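Local coordinates for protein extracellular ligand-binding receptor (Desulfitobacterium hafniense, PDB 4Q6B) that probably captures branched-chain amino acids such as leucine, with which it was crystallised, as the extracellular binding component of an ABC transporter, at residues 105-110 and 124-129; 175-180 and 212-217; 204-209 and 230-235; 226-231 and 251-256. All blocks are in the same frame, centred on the assembly; numbering follows the deposited sequence.

Contact 1: 105-110 and 124-129; sequences ASTSPD and PSDQEI. With LEU (leucine), chain B.
Thr107 and Asp126 meet with their side chains crossed at about a right angle. Thr107 OG1 donates to Asp126 OD1 at 2.6 Å, coming from above the carboxylate plane, 36° out of it. The backbone adds a second tie between the two: Asp126 N donates to Thr107 O at 2.8 Å, almost straight at 168°. Asp126 CG stands beside its own N, opposite the carbonyl carbon (chi1 -68°), which keeps the carboxylate near this bond. Pro109 CD lies 3.7 Å from the second oxygen, Asp126 OD2.

Thr107 also grips the bound leucine. LEU N donates to Thr107 OG1 at 3.0 Å, and Thr107 N donates to LEU OXT at 2.9 Å. Ala105 O takes a further bond from LEU N. Asp126 is therefore a second-shell residue. By accepting the hydroxyl's hydrogen bond, it probably orients OG1 to accept from LEU N. With an alanine in place of Asp126, the Thr107 hydroxyl would probably lose its fixed rotation and hold the leucine amino group less firmly.

Ser125 is the N-cap of helix 126-139, through weak bonds from the N atoms of Gln127 and Glu128 to its OG. The loop 105-110 follows strand 101-103 of the five-stranded sheet, whereas helix 126-139 packs on the seven-stranded sheet. The contact thus spans the two lobes, with Ser108 against helix 84-97 and Asp126 against Leu158 of helix 153-168.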
loop_
_atom_site.group_PDB
_atom_site.type_symbol
_atom_site.label_atom_id
_atom_site.label_comp_id
_atom_site.label_asym_id
_atom_site.label_seq_id
_atom_site.Cartn_x
_atom_site.Cartn_y
_atom_site.Cartn_z
ATOM N N ALA A 105 3.121 -1.056 -3.197
ATOM C CA ALA A 105 1.687 -1.192 -3.019
ATOM C C ALA A 105 1.102 -2.496 -2.466
ATOM O O ALA A 105 -0.036 -2.510 -2.043
ATOM C CB ALA A 105 0.970 -0.794 -4.291
ATOM N N SER A 106 1.865 -3.583 -2.484
ATOM C CA SER A 106 1.279 -4.869 -2.144
ATOM C C SER A 106 1.251 -5.037 -0.638
ATOM O O SER A 106 2.285 -5.140 -0.020
ATOM C CB SER A 106 2.077 -6.016 -2.781
ATOM O OG SER A 106 2.028 -5.970 -4.191
ATOM N N THR A 107 0.044 -5.123 -0.082
ATOM C CA THR A 107 -0.140 -5.101 1.367
ATOM C C THR A 107 -0.461 -6.454 1.995
ATOM O O THR A 107 -0.532 -6.543 3.227
ATOM C CB THR A 107 -1.284 -4.137 1.755
ATOM O OG1 THR A 107 -2.471 -4.531 1.040
ATOM C CG2 THR A 107 -0.913 -2.697 1.404
ATOM N N SER A 108 -0.595 -7.520 1.213
ATOM C CA SER A 108 -0.859 -8.833 1.812
ATOM C C SER A 108 0.228 -9.280 2.791
ATOM O O SER A 108 1.415 -9.303 2.466
ATOM C CB SER A 108 -0.979 -9.908 0.744
ATOM O OG SER A 108 -1.140 -11.214 1.361
ATOM N N PRO A 109 -0.190 -9.693 3.989
ATOM C CA PRO A 109 0.766 -10.280 4.941
ATOM C C PRO A 109 1.556 -11.467 4.379
ATOM O O PRO A 109 2.705 -11.690 4.776
ATOM C CB PRO A 109 -0.138 -10.718 6.097
ATOM C CG PRO A 109 -1.288 -9.714 6.068
ATOM C CD PRO A 109 -1.525 -9.458 4.576
ATOM N N ASP A 110 0.977 -12.206 3.436
ATOM C CA ASP A 110 1.599 -13.406 2.920
ATOM C C ASP A 110 2.904 -13.122 2.124
ATOM O O ASP A 110 3.726 -14.040 1.896
ATOM C CB ASP A 110 0.581 -14.140 2.041
ATOM C CG ASP A 110 1.053 -15.501 1.639
ATOM O OD1 ASP A 110 1.328 -16.346 2.545
ATOM O OD2 ASP A 110 1.176 -15.732 0.421
ATOM N N PRO A 124 2.924 -0.054 4.929
ATOM C CA PRO A 124 2.415 -0.989 5.957
ATOM C C PRO A 124 1.604 -2.107 5.334
ATOM O O PRO A 124 0.918 -1.908 4.317
ATOM C CB PRO A 124 1.468 -0.124 6.814
ATOM C CG PRO A 124 1.202 1.124 5.973
ATOM C CD PRO A 124 2.362 1.309 5.048
ATOM N N SER A 125 1.635 -3.279 5.971
ATOM C CA SER A 125 0.844 -4.415 5.499
ATOM C C SER A 125 -0.576 -4.249 6.005
ATOM O O SER A 125 -0.850 -3.388 6.867
ATOM C CB SER A 125 1.360 -5.721 6.082
ATOM O OG SER A 125 0.991 -5.834 7.447
ATOM N N ASP A 126 -1.444 -5.085 5.473
ATOM C CA ASP A 126 -2.867 -5.132 5.892
ATOM C C ASP A 126 -3.025 -5.325 7.382
ATOM O O ASP A 126 -3.967 -4.816 7.974
ATOM C CB ASP A 126 -3.623 -6.285 5.205
ATOM C CG ASP A 126 -3.780 -6.084 3.722
ATOM O OD1 ASP A 126 -3.790 -4.919 3.260
ATOM O OD2 ASP A 126 -3.887 -7.127 3.005
ATOM N N GLN A 127 -2.150 -6.127 7.956
ATOM C CA GLN A 127 -2.163 -6.414 9.382
ATOM C C GLN A 127 -1.851 -5.167 10.206
ATOM O O GLN A 127 -2.506 -4.892 11.226
ATOM C CB GLN A 127 -1.228 -7.583 9.691
ATOM C CG GLN A 127 -0.780 -7.658 11.121
ATOM C CD GLN A 127 -0.051 -8.943 11.420
ATOM O OE1 GLN A 127 0.260 -9.718 10.504
ATOM N NE2 GLN A 127 0.217 -9.194 12.705
ATOM N N GLU A 128 -0.887 -4.367 9.763
ATOM C CA GLU A 128 -0.570 -3.122 10.496
ATOM C C GLU A 128 -1.661 -2.054 10.359
ATOM O O GLU A 128 -1.990 -1.349 11.317
ATOM C CB GLU A 128 0.774 -2.580 9.999
ATOM C CG GLU A 128 1.204 -1.335 10.729
ATOM C CD GLU A 128 1.281 -1.530 12.263
ATOM O OE1 GLU A 128 1.505 -2.680 12.728
ATOM O OE2 GLU A 128 1.116 -0.522 12.996
ATOM N N ILE A 129 -2.268 -1.976 9.173
ATOM C CA ILE A 129 -3.386 -1.082 8.928
ATOM C C ILE A 129 -4.557 -1.475 9.835
ATOM O O ILE A 129 -5.143 -0.616 10.506
ATOM C CB ILE A 129 -3.776 -1.188 7.432
ATOM C CG1 ILE A 129 -2.732 -0.425 6.609
ATOM C CG2 ILE A 129 -5.190 -0.679 7.161
ATOM C CD1 ILE A 129 -2.725 -0.853 5.092
HETATM N N LEU B . -2.952 -3.222 -1.660
HETATM C CA LEU B . -3.411 -3.891 -2.882
HETATM C C LEU B . -2.808 -5.281 -2.993
HETATM O O LEU B . -3.133 -6.039 -3.898
HETATM C CB LEU B . -3.026 -3.048 -4.098
HETATM C CG LEU B . -3.887 -1.788 -3.953
HETATM C CD1 LEU B . -3.059 -0.548 -4.128
HETATM C CD2 LEU B . -5.110 -1.768 -4.859
HETATM O OXT LEU B . -2.006 -5.657 -2.126
#

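Contact 2: 175-180 and 212-217. With CA (calcium ion), chain E.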
loop_
_atom_site.group_PDB
_atom_site.type_symbol
_atom_site.label_atom_id
_atom_site.label_comp_id
_atom_site.label_asym_id
_atom_site.label_seq_id
_atom_site.Cartn_x
_atom_site.Cartn_y
_atom_site.Cartn_z
ATOM N N ASP A 175 -21.534 -9.441 13.484
ATOM C CA ASP A 175 -21.884 -10.216 12.288
ATOM C C ASP A 175 -20.773 -10.051 11.272
ATOM O O ASP A 175 -20.147 -9.016 11.209
ATOM C CB ASP A 175 -23.217 -9.740 11.688
ATOM C CG ASP A 175 -23.761 -10.674 10.593
ATOM O OD1 ASP A 175 -23.445 -11.906 10.580
ATOM O OD2 ASP A 175 -24.564 -10.166 9.753
ATOM N N ARG A 176 -20.512 -11.086 10.492
ATOM C CA ARG A 176 -19.642 -10.943 9.332
ATOM C C ARG A 176 -20.416 -11.533 8.161
ATOM O O ARG A 176 -21.260 -12.464 8.332
ATOM C CB ARG A 176 -18.279 -11.651 9.545
ATOM C CG ARG A 176 -18.356 -13.150 9.441
ATOM C CD ARG A 176 -16.982 -13.742 9.146
ATOM N NE ARG A 176 -15.958 -13.243 10.058
ATOM C CZ ARG A 176 -14.647 -13.394 9.854
ATOM N NH1 ARG A 176 -13.768 -12.915 10.734
ATOM N NH2 ARG A 176 -14.213 -14.015 8.766
ATOM N N PHE A 177 -20.247 -10.949 6.977
ATOM C CA PHE A 177 -20.991 -11.404 5.783
ATOM C C PHE A 177 -20.193 -11.108 4.519
ATOM O O PHE A 177 -19.308 -10.234 4.525
ATOM C CB PHE A 177 -22.406 -10.796 5.709
ATOM C CG PHE A 177 -22.440 -9.312 5.324
ATOM C CD1 PHE A 177 -21.886 -8.327 6.153
ATOM C CD2 PHE A 177 -23.029 -8.896 4.119
ATOM C CE1 PHE A 177 -21.950 -6.954 5.804
ATOM C CE2 PHE A 177 -23.091 -7.523 3.772
ATOM C CZ PHE A 177 -22.530 -6.559 4.605
ATOM N N ASN A 178 -20.471 -11.853 3.447
ATOM C CA ASN A 178 -19.700 -11.680 2.213
ATOM C C ASN A 178 -20.531 -11.535 0.943
ATOM O O ASN A 178 -19.989 -11.393 -0.177
ATOM C CB ASN A 178 -18.713 -12.812 2.068
ATOM C CG ASN A 178 -19.394 -14.170 1.940
ATOM O OD1 ASN A 178 -19.385 -14.965 2.875
ATOM N ND2 ASN A 178 -19.971 -14.438 0.787
ATOM N N TYR A 179 -21.852 -11.593 1.103
ATOM C CA TYR A 179 -22.750 -11.483 -0.041
ATOM C C TYR A 179 -24.110 -10.976 0.395
ATOM O O TYR A 179 -24.606 -11.393 1.445
ATOM C CB TYR A 179 -22.934 -12.838 -0.723
ATOM C CG TYR A 179 -23.795 -12.785 -1.978
ATOM C CD1 TYR A 179 -23.297 -12.243 -3.145
ATOM C CD2 TYR A 179 -25.115 -13.275 -2.000
ATOM C CE1 TYR A 179 -24.049 -12.173 -4.297
ATOM C CE2 TYR A 179 -25.876 -13.208 -3.158
ATOM C CZ TYR A 179 -25.349 -12.650 -4.292
ATOM O OH TYR A 179 -26.075 -12.588 -5.449
ATOM N N TYR A 180 -24.713 -10.114 -0.432
ATOM C CA TYR A 180 -26.146 -9.816 -0.353
ATOM C C TYR A 180 -26.690 -9.741 -1.778
ATOM O O TYR A 180 -25.981 -9.265 -2.669
ATOM C CB TYR A 180 -26.397 -8.505 0.428
ATOM C CG TYR A 180 -25.780 -7.277 -0.186
ATOM C CD1 TYR A 180 -24.432 -6.991 -0.026
ATOM C CD2 TYR A 180 -26.546 -6.397 -0.916
ATOM C CE1 TYR A 180 -23.878 -5.867 -0.599
ATOM C CE2 TYR A 180 -25.997 -5.281 -1.497
ATOM C CZ TYR A 180 -24.671 -5.031 -1.343
ATOM O OH TYR A 180 -24.154 -3.922 -1.944
ATOM N N THR A 212 -17.132 -0.386 -3.616
ATOM C CA THR A 212 -17.826 0.865 -3.904
ATOM C C THR A 212 -19.326 0.632 -4.077
ATOM O O THR A 212 -20.153 1.452 -3.625
ATOM C CB THR A 212 -17.251 1.537 -5.153
ATOM O OG1 THR A 212 -17.214 0.592 -6.226
ATOM C CG2 THR A 212 -15.847 2.008 -4.882
ATOM N N GLU A 213 -19.680 -0.482 -4.724
ATOM C CA GLU A 213 -21.075 -0.890 -4.841
ATOM C C GLU A 213 -21.760 -0.973 -3.482
ATOM O O GLU A 213 -22.910 -0.544 -3.352
ATOM C CB GLU A 213 -21.226 -2.245 -5.537
ATOM C CG GLU A 213 -21.007 -2.227 -7.035
ATOM C CD GLU A 213 -19.538 -2.474 -7.368
ATOM O OE1 GLU A 213 -18.712 -2.470 -6.416
ATOM O OE2 GLU A 213 -19.211 -2.678 -8.565
ATOM N N PHE A 214 -21.078 -1.547 -2.488
ATOM C CA PHE A 214 -21.669 -1.644 -1.157
ATOM C C PHE A 214 -21.885 -0.253 -0.554
ATOM O O PHE A 214 -22.916 0.026 0.052
ATOM C CB PHE A 214 -20.779 -2.456 -0.215
ATOM C CG PHE A 214 -21.253 -2.437 1.213
ATOM C CD1 PHE A 214 -22.425 -3.102 1.573
ATOM C CD2 PHE A 214 -20.546 -1.747 2.192
ATOM C CE1 PHE A 214 -22.886 -3.078 2.884
ATOM C CE2 PHE A 214 -21.002 -1.720 3.515
ATOM C CZ PHE A 214 -22.188 -2.386 3.858
ATOM N N LEU A 215 -20.911 0.626 -0.733
ATOM C CA LEU A 215 -20.991 1.983 -0.196
ATOM C C LEU A 215 -22.249 2.678 -0.717
ATOM O O LEU A 215 -23.070 3.229 0.048
ATOM C CB LEU A 215 -19.729 2.724 -0.629
ATOM C CG LEU A 215 -19.459 4.169 -0.256
ATOM C CD1 LEU A 215 -19.485 4.294 1.227
ATOM C CD2 LEU A 215 -18.075 4.532 -0.772
ATOM N N VAL A 216 -22.435 2.602 -2.027
ATOM C CA VAL A 216 -23.592 3.189 -2.672
ATOM C C VAL A 216 -24.880 2.519 -2.192
ATOM O O VAL A 216 -25.884 3.201 -1.898
ATOM C CB VAL A 216 -23.457 3.069 -4.200
ATOM C CG1 VAL A 216 -24.744 3.416 -4.889
ATOM C CG2 VAL A 216 -22.324 3.994 -4.666
ATOM N N ASP A 217 -24.863 1.186 -2.113
ATOM C CA ASP A 217 -26.068 0.477 -1.685
ATOM C C ASP A 217 -26.415 0.810 -0.215
ATOM O O ASP A 217 -27.603 0.950 0.114
ATOM C CB ASP A 217 -25.926 -1.039 -1.830
ATOM C CG ASP A 217 -25.978 -1.505 -3.264
ATOM O OD1 ASP A 217 -26.429 -0.746 -4.143
ATOM O OD2 ASP A 217 -25.568 -2.652 -3.514
HETATM CA CA CA E . -23.079 -13.751 9.035
HETATM O O HOH W 1 -24.765 -12.469 7.966
HETATM O O HOH W 2 -21.593 -13.960 10.944
HETATM O O HOH W 3 -23.400 -15.004 6.565
HETATM O O HOH W 4 -21.814 -15.539 8.495
HETATM O O HOH W 5 -24.584 -14.602 10.315
#
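An unusually short hydrogen bond marks this contact: Tyr180 OH donates to Asp217 OD2 at 2.5 Å, a length to be read with some caution. The acceptor OD2 lies at the edge of the phenol ring, near its plane. The carboxylate itself is turned 83° from the ring. Tyr180 CG sits between its backbone N and carbonyl carbon (chi1 61°), which sends the ring across to the helix.

The rest is aromatic packing. Tyr180 and Phe214 cross at about a right angle, with Tyr180 CE1 3.8 Å from Phe214 CD1 at the edge of the Phe214 ring. Phe177 CZ meets Phe214 CE1 at 3.9 Å. A phenylalanine in place of Tyr180 would probably keep much of this packing but leave the Asp217 carboxylate without its hydroxyl donor.

The strand end also carries a calcium ion, away from the helix. It is bound by Asp175 OD1 at 2.4 Å and Arg176 O at 2.3 Å, with five waters, one of them long at 2.8 Å from the calcium. Asp175 OD2 pairs with Lys192 as well.

Strand 172-177 is an edge strand of its sheet, and Tyr148 on the next strand touches both Phe177 and Phe214. Leu186 of helix 183-195 packs on Tyr180 and Phe214. Parallel strands covered by helices in this way are typical of the alpha/beta lobes of periplasmic binding proteins.

Contact 3: 204-209 and 230-235. With LEU (leucine), chain B; EDO (1,2-ethanediol), chain G.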
loop_
_atom_site.group_PDB
_atom_site.type_symbol
_atom_site.label_atom_id
_atom_site.label_comp_id
_atom_site.label_asym_id
_atom_site.label_seq_id
_atom_site.Cartn_x
_atom_site.Cartn_y
_atom_site.Cartn_z
ATOM N N ALA A 204 -13.825 -5.114 4.353
ATOM C CA ALA A 204 -12.598 -5.826 4.054
ATOM C C ALA A 204 -12.702 -6.327 2.624
ATOM O O ALA A 204 -12.389 -7.457 2.311
ATOM C CB ALA A 204 -12.384 -6.969 5.015
ATOM N N LYS A 205 -13.265 -5.477 1.796
ATOM C CA LYS A 205 -13.371 -5.688 0.382
ATOM C C LYS A 205 -12.639 -4.522 -0.249
ATOM O O LYS A 205 -12.711 -3.408 0.241
ATOM C CB LYS A 205 -14.834 -5.635 -0.047
ATOM C CG LYS A 205 -15.603 -6.930 0.070
ATOM C CD LYS A 205 -16.667 -7.027 -1.018
ATOM C CE LYS A 205 -16.676 -8.405 -1.652
ATOM N NZ LYS A 205 -17.769 -9.293 -1.157
ATOM N N THR A 206 -11.926 -4.776 -1.331
ATOM C CA THR A 206 -11.270 -3.706 -2.063
ATOM C C THR A 206 -12.308 -2.833 -2.757
ATOM O O THR A 206 -13.419 -3.265 -2.983
ATOM C CB THR A 206 -10.302 -4.246 -3.123
ATOM O OG1 THR A 206 -11.036 -4.985 -4.096
ATOM C CG2 THR A 206 -9.288 -5.146 -2.488
ATOM N N ALA A 207 -11.940 -1.594 -3.043
ATOM C CA ALA A 207 -12.860 -0.640 -3.625
ATOM C C ALA A 207 -13.335 -1.103 -4.992
ATOM O O ALA A 207 -14.518 -1.056 -5.269
ATOM C CB ALA A 207 -12.204 0.721 -3.739
ATOM N N THR A 208 -12.408 -1.586 -5.815
ATOM C CA THR A 208 -12.802 -2.138 -7.126
ATOM C C THR A 208 -13.364 -3.559 -7.052
ATOM O O THR A 208 -13.918 -4.048 -8.031
ATOM C CB THR A 208 -11.664 -2.122 -8.173
ATOM O OG1 THR A 208 -10.547 -2.885 -7.687
ATOM C CG2 THR A 208 -11.242 -0.703 -8.477
ATOM N N GLY A 209 -13.234 -4.224 -5.906
ATOM C CA GLY A 209 -13.708 -5.599 -5.797
ATOM C C GLY A 209 -15.064 -5.695 -5.108
ATOM O O GLY A 209 -15.272 -6.559 -4.255
ATOM N N GLY A 230 -9.797 -0.208 4.079
ATOM C CA GLY A 230 -8.353 -0.176 4.006
ATOM C C GLY A 230 -7.771 0.487 2.790
ATOM O O GLY A 230 -8.431 1.299 2.149
ATOM N N ASN A 231 -6.530 0.160 2.429
ATOM C CA ASN A 231 -5.796 1.046 1.536
ATOM C C ASN A 231 -6.229 1.156 0.067
ATOM O O ASN A 231 -5.830 2.129 -0.613
ATOM C CB ASN A 231 -4.292 0.735 1.593
ATOM C CG ASN A 231 -3.840 -0.116 0.431
ATOM O OD1 ASN A 231 -4.203 -1.283 0.330
ATOM N ND2 ASN A 231 -3.076 0.471 -0.468
ATOM N N SER A 232 -6.985 0.183 -0.461
ATOM C CA SER A 232 -7.397 0.296 -1.858
ATOM C C SER A 232 -8.391 1.451 -2.053
ATOM O O SER A 232 -8.711 1.844 -3.189
ATOM C CB SER A 232 -8.038 -1.018 -2.338
ATOM O OG SER A 232 -9.096 -1.366 -1.474
ATOM N N TRP A 233 -8.876 1.982 -0.944
ATOM C CA TRP A 233 -9.885 3.047 -0.967
ATOM C C TRP A 233 -9.240 4.439 -1.032
ATOM O O TRP A 233 -9.941 5.439 -1.222
ATOM C CB TRP A 233 -10.807 2.921 0.230
ATOM C CG TRP A 233 -11.677 1.684 0.168
ATOM C CD1 TRP A 233 -11.291 0.388 0.379
ATOM C CD2 TRP A 233 -13.082 1.651 -0.069
ATOM N NE1 TRP A 233 -12.376 -0.457 0.256
ATOM C CE2 TRP A 233 -13.486 0.299 -0.020
ATOM C CE3 TRP A 233 -14.033 2.631 -0.358
ATOM C CZ2 TRP A 233 -14.821 -0.092 -0.218
ATOM C CZ3 TRP A 233 -15.343 2.238 -0.564
ATOM C CH2 TRP A 233 -15.719 0.883 -0.493
ATOM N N ASP A 234 -7.911 4.500 -0.903
ATOM C CA ASP A 234 -7.177 5.753 -1.117
ATOM C C ASP A 234 -7.269 6.145 -2.599
ATOM O O ASP A 234 -7.590 7.290 -2.931
ATOM C CB ASP A 234 -5.717 5.588 -0.680
ATOM C CG ASP A 234 -5.045 6.920 -0.326
ATOM O OD1 ASP A 234 -5.379 7.961 -0.944
ATOM O OD2 ASP A 234 -4.175 6.910 0.574
ATOM N N ALA A 235 -6.998 5.178 -3.473
ATOM C CA ALA A 235 -7.170 5.335 -4.924
ATOM C C ALA A 235 -8.627 5.599 -5.337
ATOM O O ALA A 235 -9.046 5.267 -6.461
ATOM C CB ALA A 235 -6.624 4.105 -5.644
HETATM N N LEU B . -2.952 -3.222 -1.660
HETATM C CA LEU B . -3.411 -3.891 -2.882
HETATM C C LEU B . -2.808 -5.281 -2.993
HETATM O O LEU B . -3.133 -6.039 -3.898
HETATM C CB LEU B . -3.026 -3.048 -4.098
HETATM C CG LEU B . -3.887 -1.788 -3.953
HETATM C CD1 LEU B . -3.059 -0.548 -4.128
HETATM C CD2 LEU B . -5.110 -1.768 -4.859
HETATM O OXT LEU B . -2.006 -5.657 -2.126
HETATM C C1 EDO G . -8.893 -4.292 1.923
HETATM O O1 EDO G . -9.137 -5.359 0.988
HETATM C C2 EDO G . -7.860 -3.315 1.383
HETATM O O2 EDO G . -8.519 -2.350 0.614
HETATM O O HOH W 6 -10.826 -2.555 2.749
#
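Two hydrogen bonds join Trp233 and Ser232 to the chain leading into helix 207-221 and to its first residue. The indole Trp233 NE1 donates to Lys205 O at 3.0 Å. The bond is close to straight (166°) and lies both in the carbonyl plane and in the plane of the ring. Ser232 OG accepts from Ala207 N at 3.3 Å. Ala207 is in the first turn of the helix, and Thr206 holds the N-cap position just before it.

Apolar contact comes from Ala207. Its CB lies over one face of the indole, 3.9 Å from the centroid of the five-membered ring and 9° off the normal, a CH-pi contact. Trp233 CG stands opposite the carbonyl carbon, beside its own N (chi1 -68°), and this lays the ring against the helix start.

A water and a solvent molecule extend the polar part. One water accepts from Gly230 N at 2.9 Å and donates to Lys205 O, which thus has two donors. Ser232 N donates to O2 of 1,2-ethanediol, probably from the crystallisation liquor. Ser232 OG lies doubtfully close to the same atom.

The bound leucine is reached from this loop too. Ser232 CB is 3.9 Å from LEU CD2, and Asn231, modelled in two conformers, accepts from LEU N through OD1 in one of them.

The chemistry implies a loop that contacts the leucine and is tied to the start of helix 207-221. The buried indole has its N-H satisfied and one face covered by Ala207, while the serine hydroxyl serves a helix N-H.

Contact 4: 226-231 and 251-256. With LEU (leucine), chain B.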
loop_
_atom_site.group_PDB
_atom_site.type_symbol
_atom_site.label_atom_id
_atom_site.label_comp_id
_atom_site.label_asym_id
_atom_site.label_seq_id
_atom_site.Cartn_x
_atom_site.Cartn_y
_atom_site.Cartn_z
ATOM N N PRO A 226 -20.802 4.648 10.936
ATOM C CA PRO A 226 -19.541 4.875 10.220
ATOM C C PRO A 226 -19.079 3.686 9.408
ATOM O O PRO A 226 -19.234 2.544 9.839
ATOM C CB PRO A 226 -18.542 5.089 11.351
ATOM C CG PRO A 226 -19.362 5.823 12.407
ATOM C CD PRO A 226 -20.727 5.126 12.337
ATOM N N LEU A 227 -18.496 3.965 8.233
ATOM C CA LEU A 227 -17.934 2.935 7.363
ATOM C C LEU A 227 -16.413 3.115 7.383
ATOM O O LEU A 227 -15.912 4.259 7.365
ATOM C CB LEU A 227 -18.464 3.060 5.918
ATOM C CG LEU A 227 -19.991 3.126 5.764
ATOM C CD1 LEU A 227 -20.342 3.126 4.295
ATOM C CD2 LEU A 227 -20.633 1.912 6.444
ATOM N N ILE A 228 -15.709 1.989 7.461
ATOM C CA ILE A 228 -14.240 1.987 7.561
ATOM C C ILE A 228 -13.693 1.005 6.555
ATOM O O ILE A 228 -14.269 -0.087 6.357
ATOM C CB ILE A 228 -13.799 1.563 9.005
ATOM C CG1 ILE A 228 -14.347 2.543 10.040
ATOM C CG2 ILE A 228 -12.264 1.526 9.114
ATOM C CD1 ILE A 228 -15.539 2.034 10.815
ATOM N N ALA A 229 -12.581 1.362 5.901
ATOM C CA ALA A 229 -11.988 0.489 4.881
ATOM C C ALA A 229 -10.465 0.642 4.858
ATOM O O ALA A 229 -9.904 1.543 5.499
ATOM C CB ALA A 229 -12.581 0.809 3.514
ATOM N N GLY A 230 -9.797 -0.208 4.079
ATOM C CA GLY A 230 -8.353 -0.176 4.006
ATOM C C GLY A 230 -7.771 0.487 2.790
ATOM O O GLY A 230 -8.431 1.299 2.149
ATOM N N ASN A 231 -6.530 0.160 2.429
ATOM C CA ASN A 231 -5.796 1.046 1.536
ATOM C C ASN A 231 -6.229 1.156 0.067
ATOM O O ASN A 231 -5.830 2.129 -0.613
ATOM C CB ASN A 231 -4.292 0.735 1.593
ATOM C CG ASN A 231 -3.840 -0.116 0.431
ATOM O OD1 ASN A 231 -4.203 -1.283 0.330
ATOM N ND2 ASN A 231 -3.076 0.471 -0.468
ATOM N N GLY A 251 -17.576 10.919 5.301
ATOM C CA GLY A 251 -17.336 10.313 6.595
ATOM C C GLY A 251 -16.637 8.967 6.536
ATOM O O GLY A 251 -16.262 8.436 7.586
ATOM N N LEU A 252 -16.436 8.424 5.332
ATOM C CA LEU A 252 -15.615 7.206 5.189
ATOM C C LEU A 252 -14.220 7.327 5.805
ATOM O O LEU A 252 -13.489 8.280 5.520
ATOM C CB LEU A 252 -15.506 6.809 3.721
ATOM C CG LEU A 252 -14.645 5.571 3.404
ATOM C CD1 LEU A 252 -15.337 4.290 3.833
ATOM C CD2 LEU A 252 -14.304 5.513 1.893
ATOM N N LEU A 253 -13.850 6.371 6.658
ATOM C CA LEU A 253 -12.512 6.346 7.221
ATOM C C LEU A 253 -11.674 5.318 6.467
ATOM O O LEU A 253 -12.110 4.171 6.305
ATOM C CB LEU A 253 -12.556 5.997 8.720
ATOM C CG LEU A 253 -11.190 5.975 9.424
ATOM C CD1 LEU A 253 -10.598 7.394 9.551
ATOM C CD2 LEU A 253 -11.341 5.319 10.828
ATOM N N VAL A 254 -10.483 5.731 6.038
ATOM C CA VAL A 254 -9.600 4.888 5.259
ATOM C C VAL A 254 -8.243 4.714 5.940
ATOM O O VAL A 254 -7.618 5.671 6.320
ATOM C CB VAL A 254 -9.400 5.491 3.858
ATOM C CG1 VAL A 254 -8.369 4.708 3.068
ATOM C CG2 VAL A 254 -10.736 5.546 3.124
ATOM N N GLY A 255 -7.811 3.473 6.079
ATOM C CA GLY A 255 -6.506 3.200 6.624
ATOM C C GLY A 255 -5.547 3.077 5.459
ATOM O O GLY A 255 -5.697 2.237 4.609
ATOM N N SER A 256 -4.543 3.931 5.452
ATOM C CA SER A 256 -3.690 4.094 4.299
ATOM C C SER A 256 -2.341 4.564 4.763
ATOM O O SER A 256 -1.944 4.259 5.858
ATOM C CB SER A 256 -4.289 5.072 3.300
ATOM O OG SER A 256 -3.597 5.003 2.081
HETATM N N LEU B . -2.952 -3.222 -1.660
HETATM C CA LEU B . -3.411 -3.891 -2.882
HETATM C C LEU B . -2.808 -5.281 -2.993
HETATM O O LEU B . -3.133 -6.039 -3.898
HETATM C CB LEU B . -3.026 -3.048 -4.098
HETATM C CG LEU B . -3.887 -1.788 -3.953
HETATM C CD1 LEU B . -3.059 -0.548 -4.128
HETATM C CD2 LEU B . -5.110 -1.768 -4.859
HETATM O OXT LEU B . -2.006 -5.657 -2.126
HETATM O O HOH W 7 -16.149 6.312 9.259
#
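Strands 227-229 and 253-256 run parallel, Ile228 beside Leu253 and Ala229 beside Val254, with axes 4.8 Å apart and directions 15° from each other. Three backbone hydrogen bonds join them: Leu253 N to Leu227 O at 3.0 Å, Ala229 N to Leu253 O at 2.9 Å, and Gly255 N to Ala229 O at 2.9 Å. The first is almost straight, at 177°. CA-H...O contacts from Ile228 and Val254 fill in between. At the start of the pair a water donates to both Leu227 O and Gly251 O.

Ile228 and Leu253 lie side by side and point the same way, with Ile228 CG1 4.1 Å from Leu253 CB. Ala229 and Val254 occupy the other face. Leu252, just before the second strand, has CG opposite its own N (chi1 178°) and brings CD1 to 4.0 Å from Leu227 CB. Val254 CG1 rests 3.5 Å from Gly230 O, just past the end of the first strand.

The pair is part of the parallel sheet of an alpha/beta lobe, as in periplasmic binding proteins, and its first strand leads to Asn231 of the leucine pocket. Both strands are internal to the sheet. Strand 200-204 bonds to Ile228 on one side, and the antiparallel strand 341-347 flanks the other. Ile228 and Leu253 face Leu133 of helix 126-139. Leu227 packs on Leu215 of helix 207-221, and Leu252 lies against Trp233.

Contact 4 is the buried core, held by backbone bonds and aliphatic side chains. Contact 3 is a surface contact, and contacts 1 and 2 are partly buried. Contacts 3 and 4 share Gly230 and Asn231, so the loop of contact 3 grows directly from a strand of contact 4. Contacts 2 and 3 both use helix 207-221, one on its body and the other at its start. Contact 1 touches contacts 3 and 4 near Asn231, and polar groups there face the leucine. Contact 2 lies about 22 Å from contact 1, centre to centre, and combines aromatic packing with a calcium site at the sheet edge.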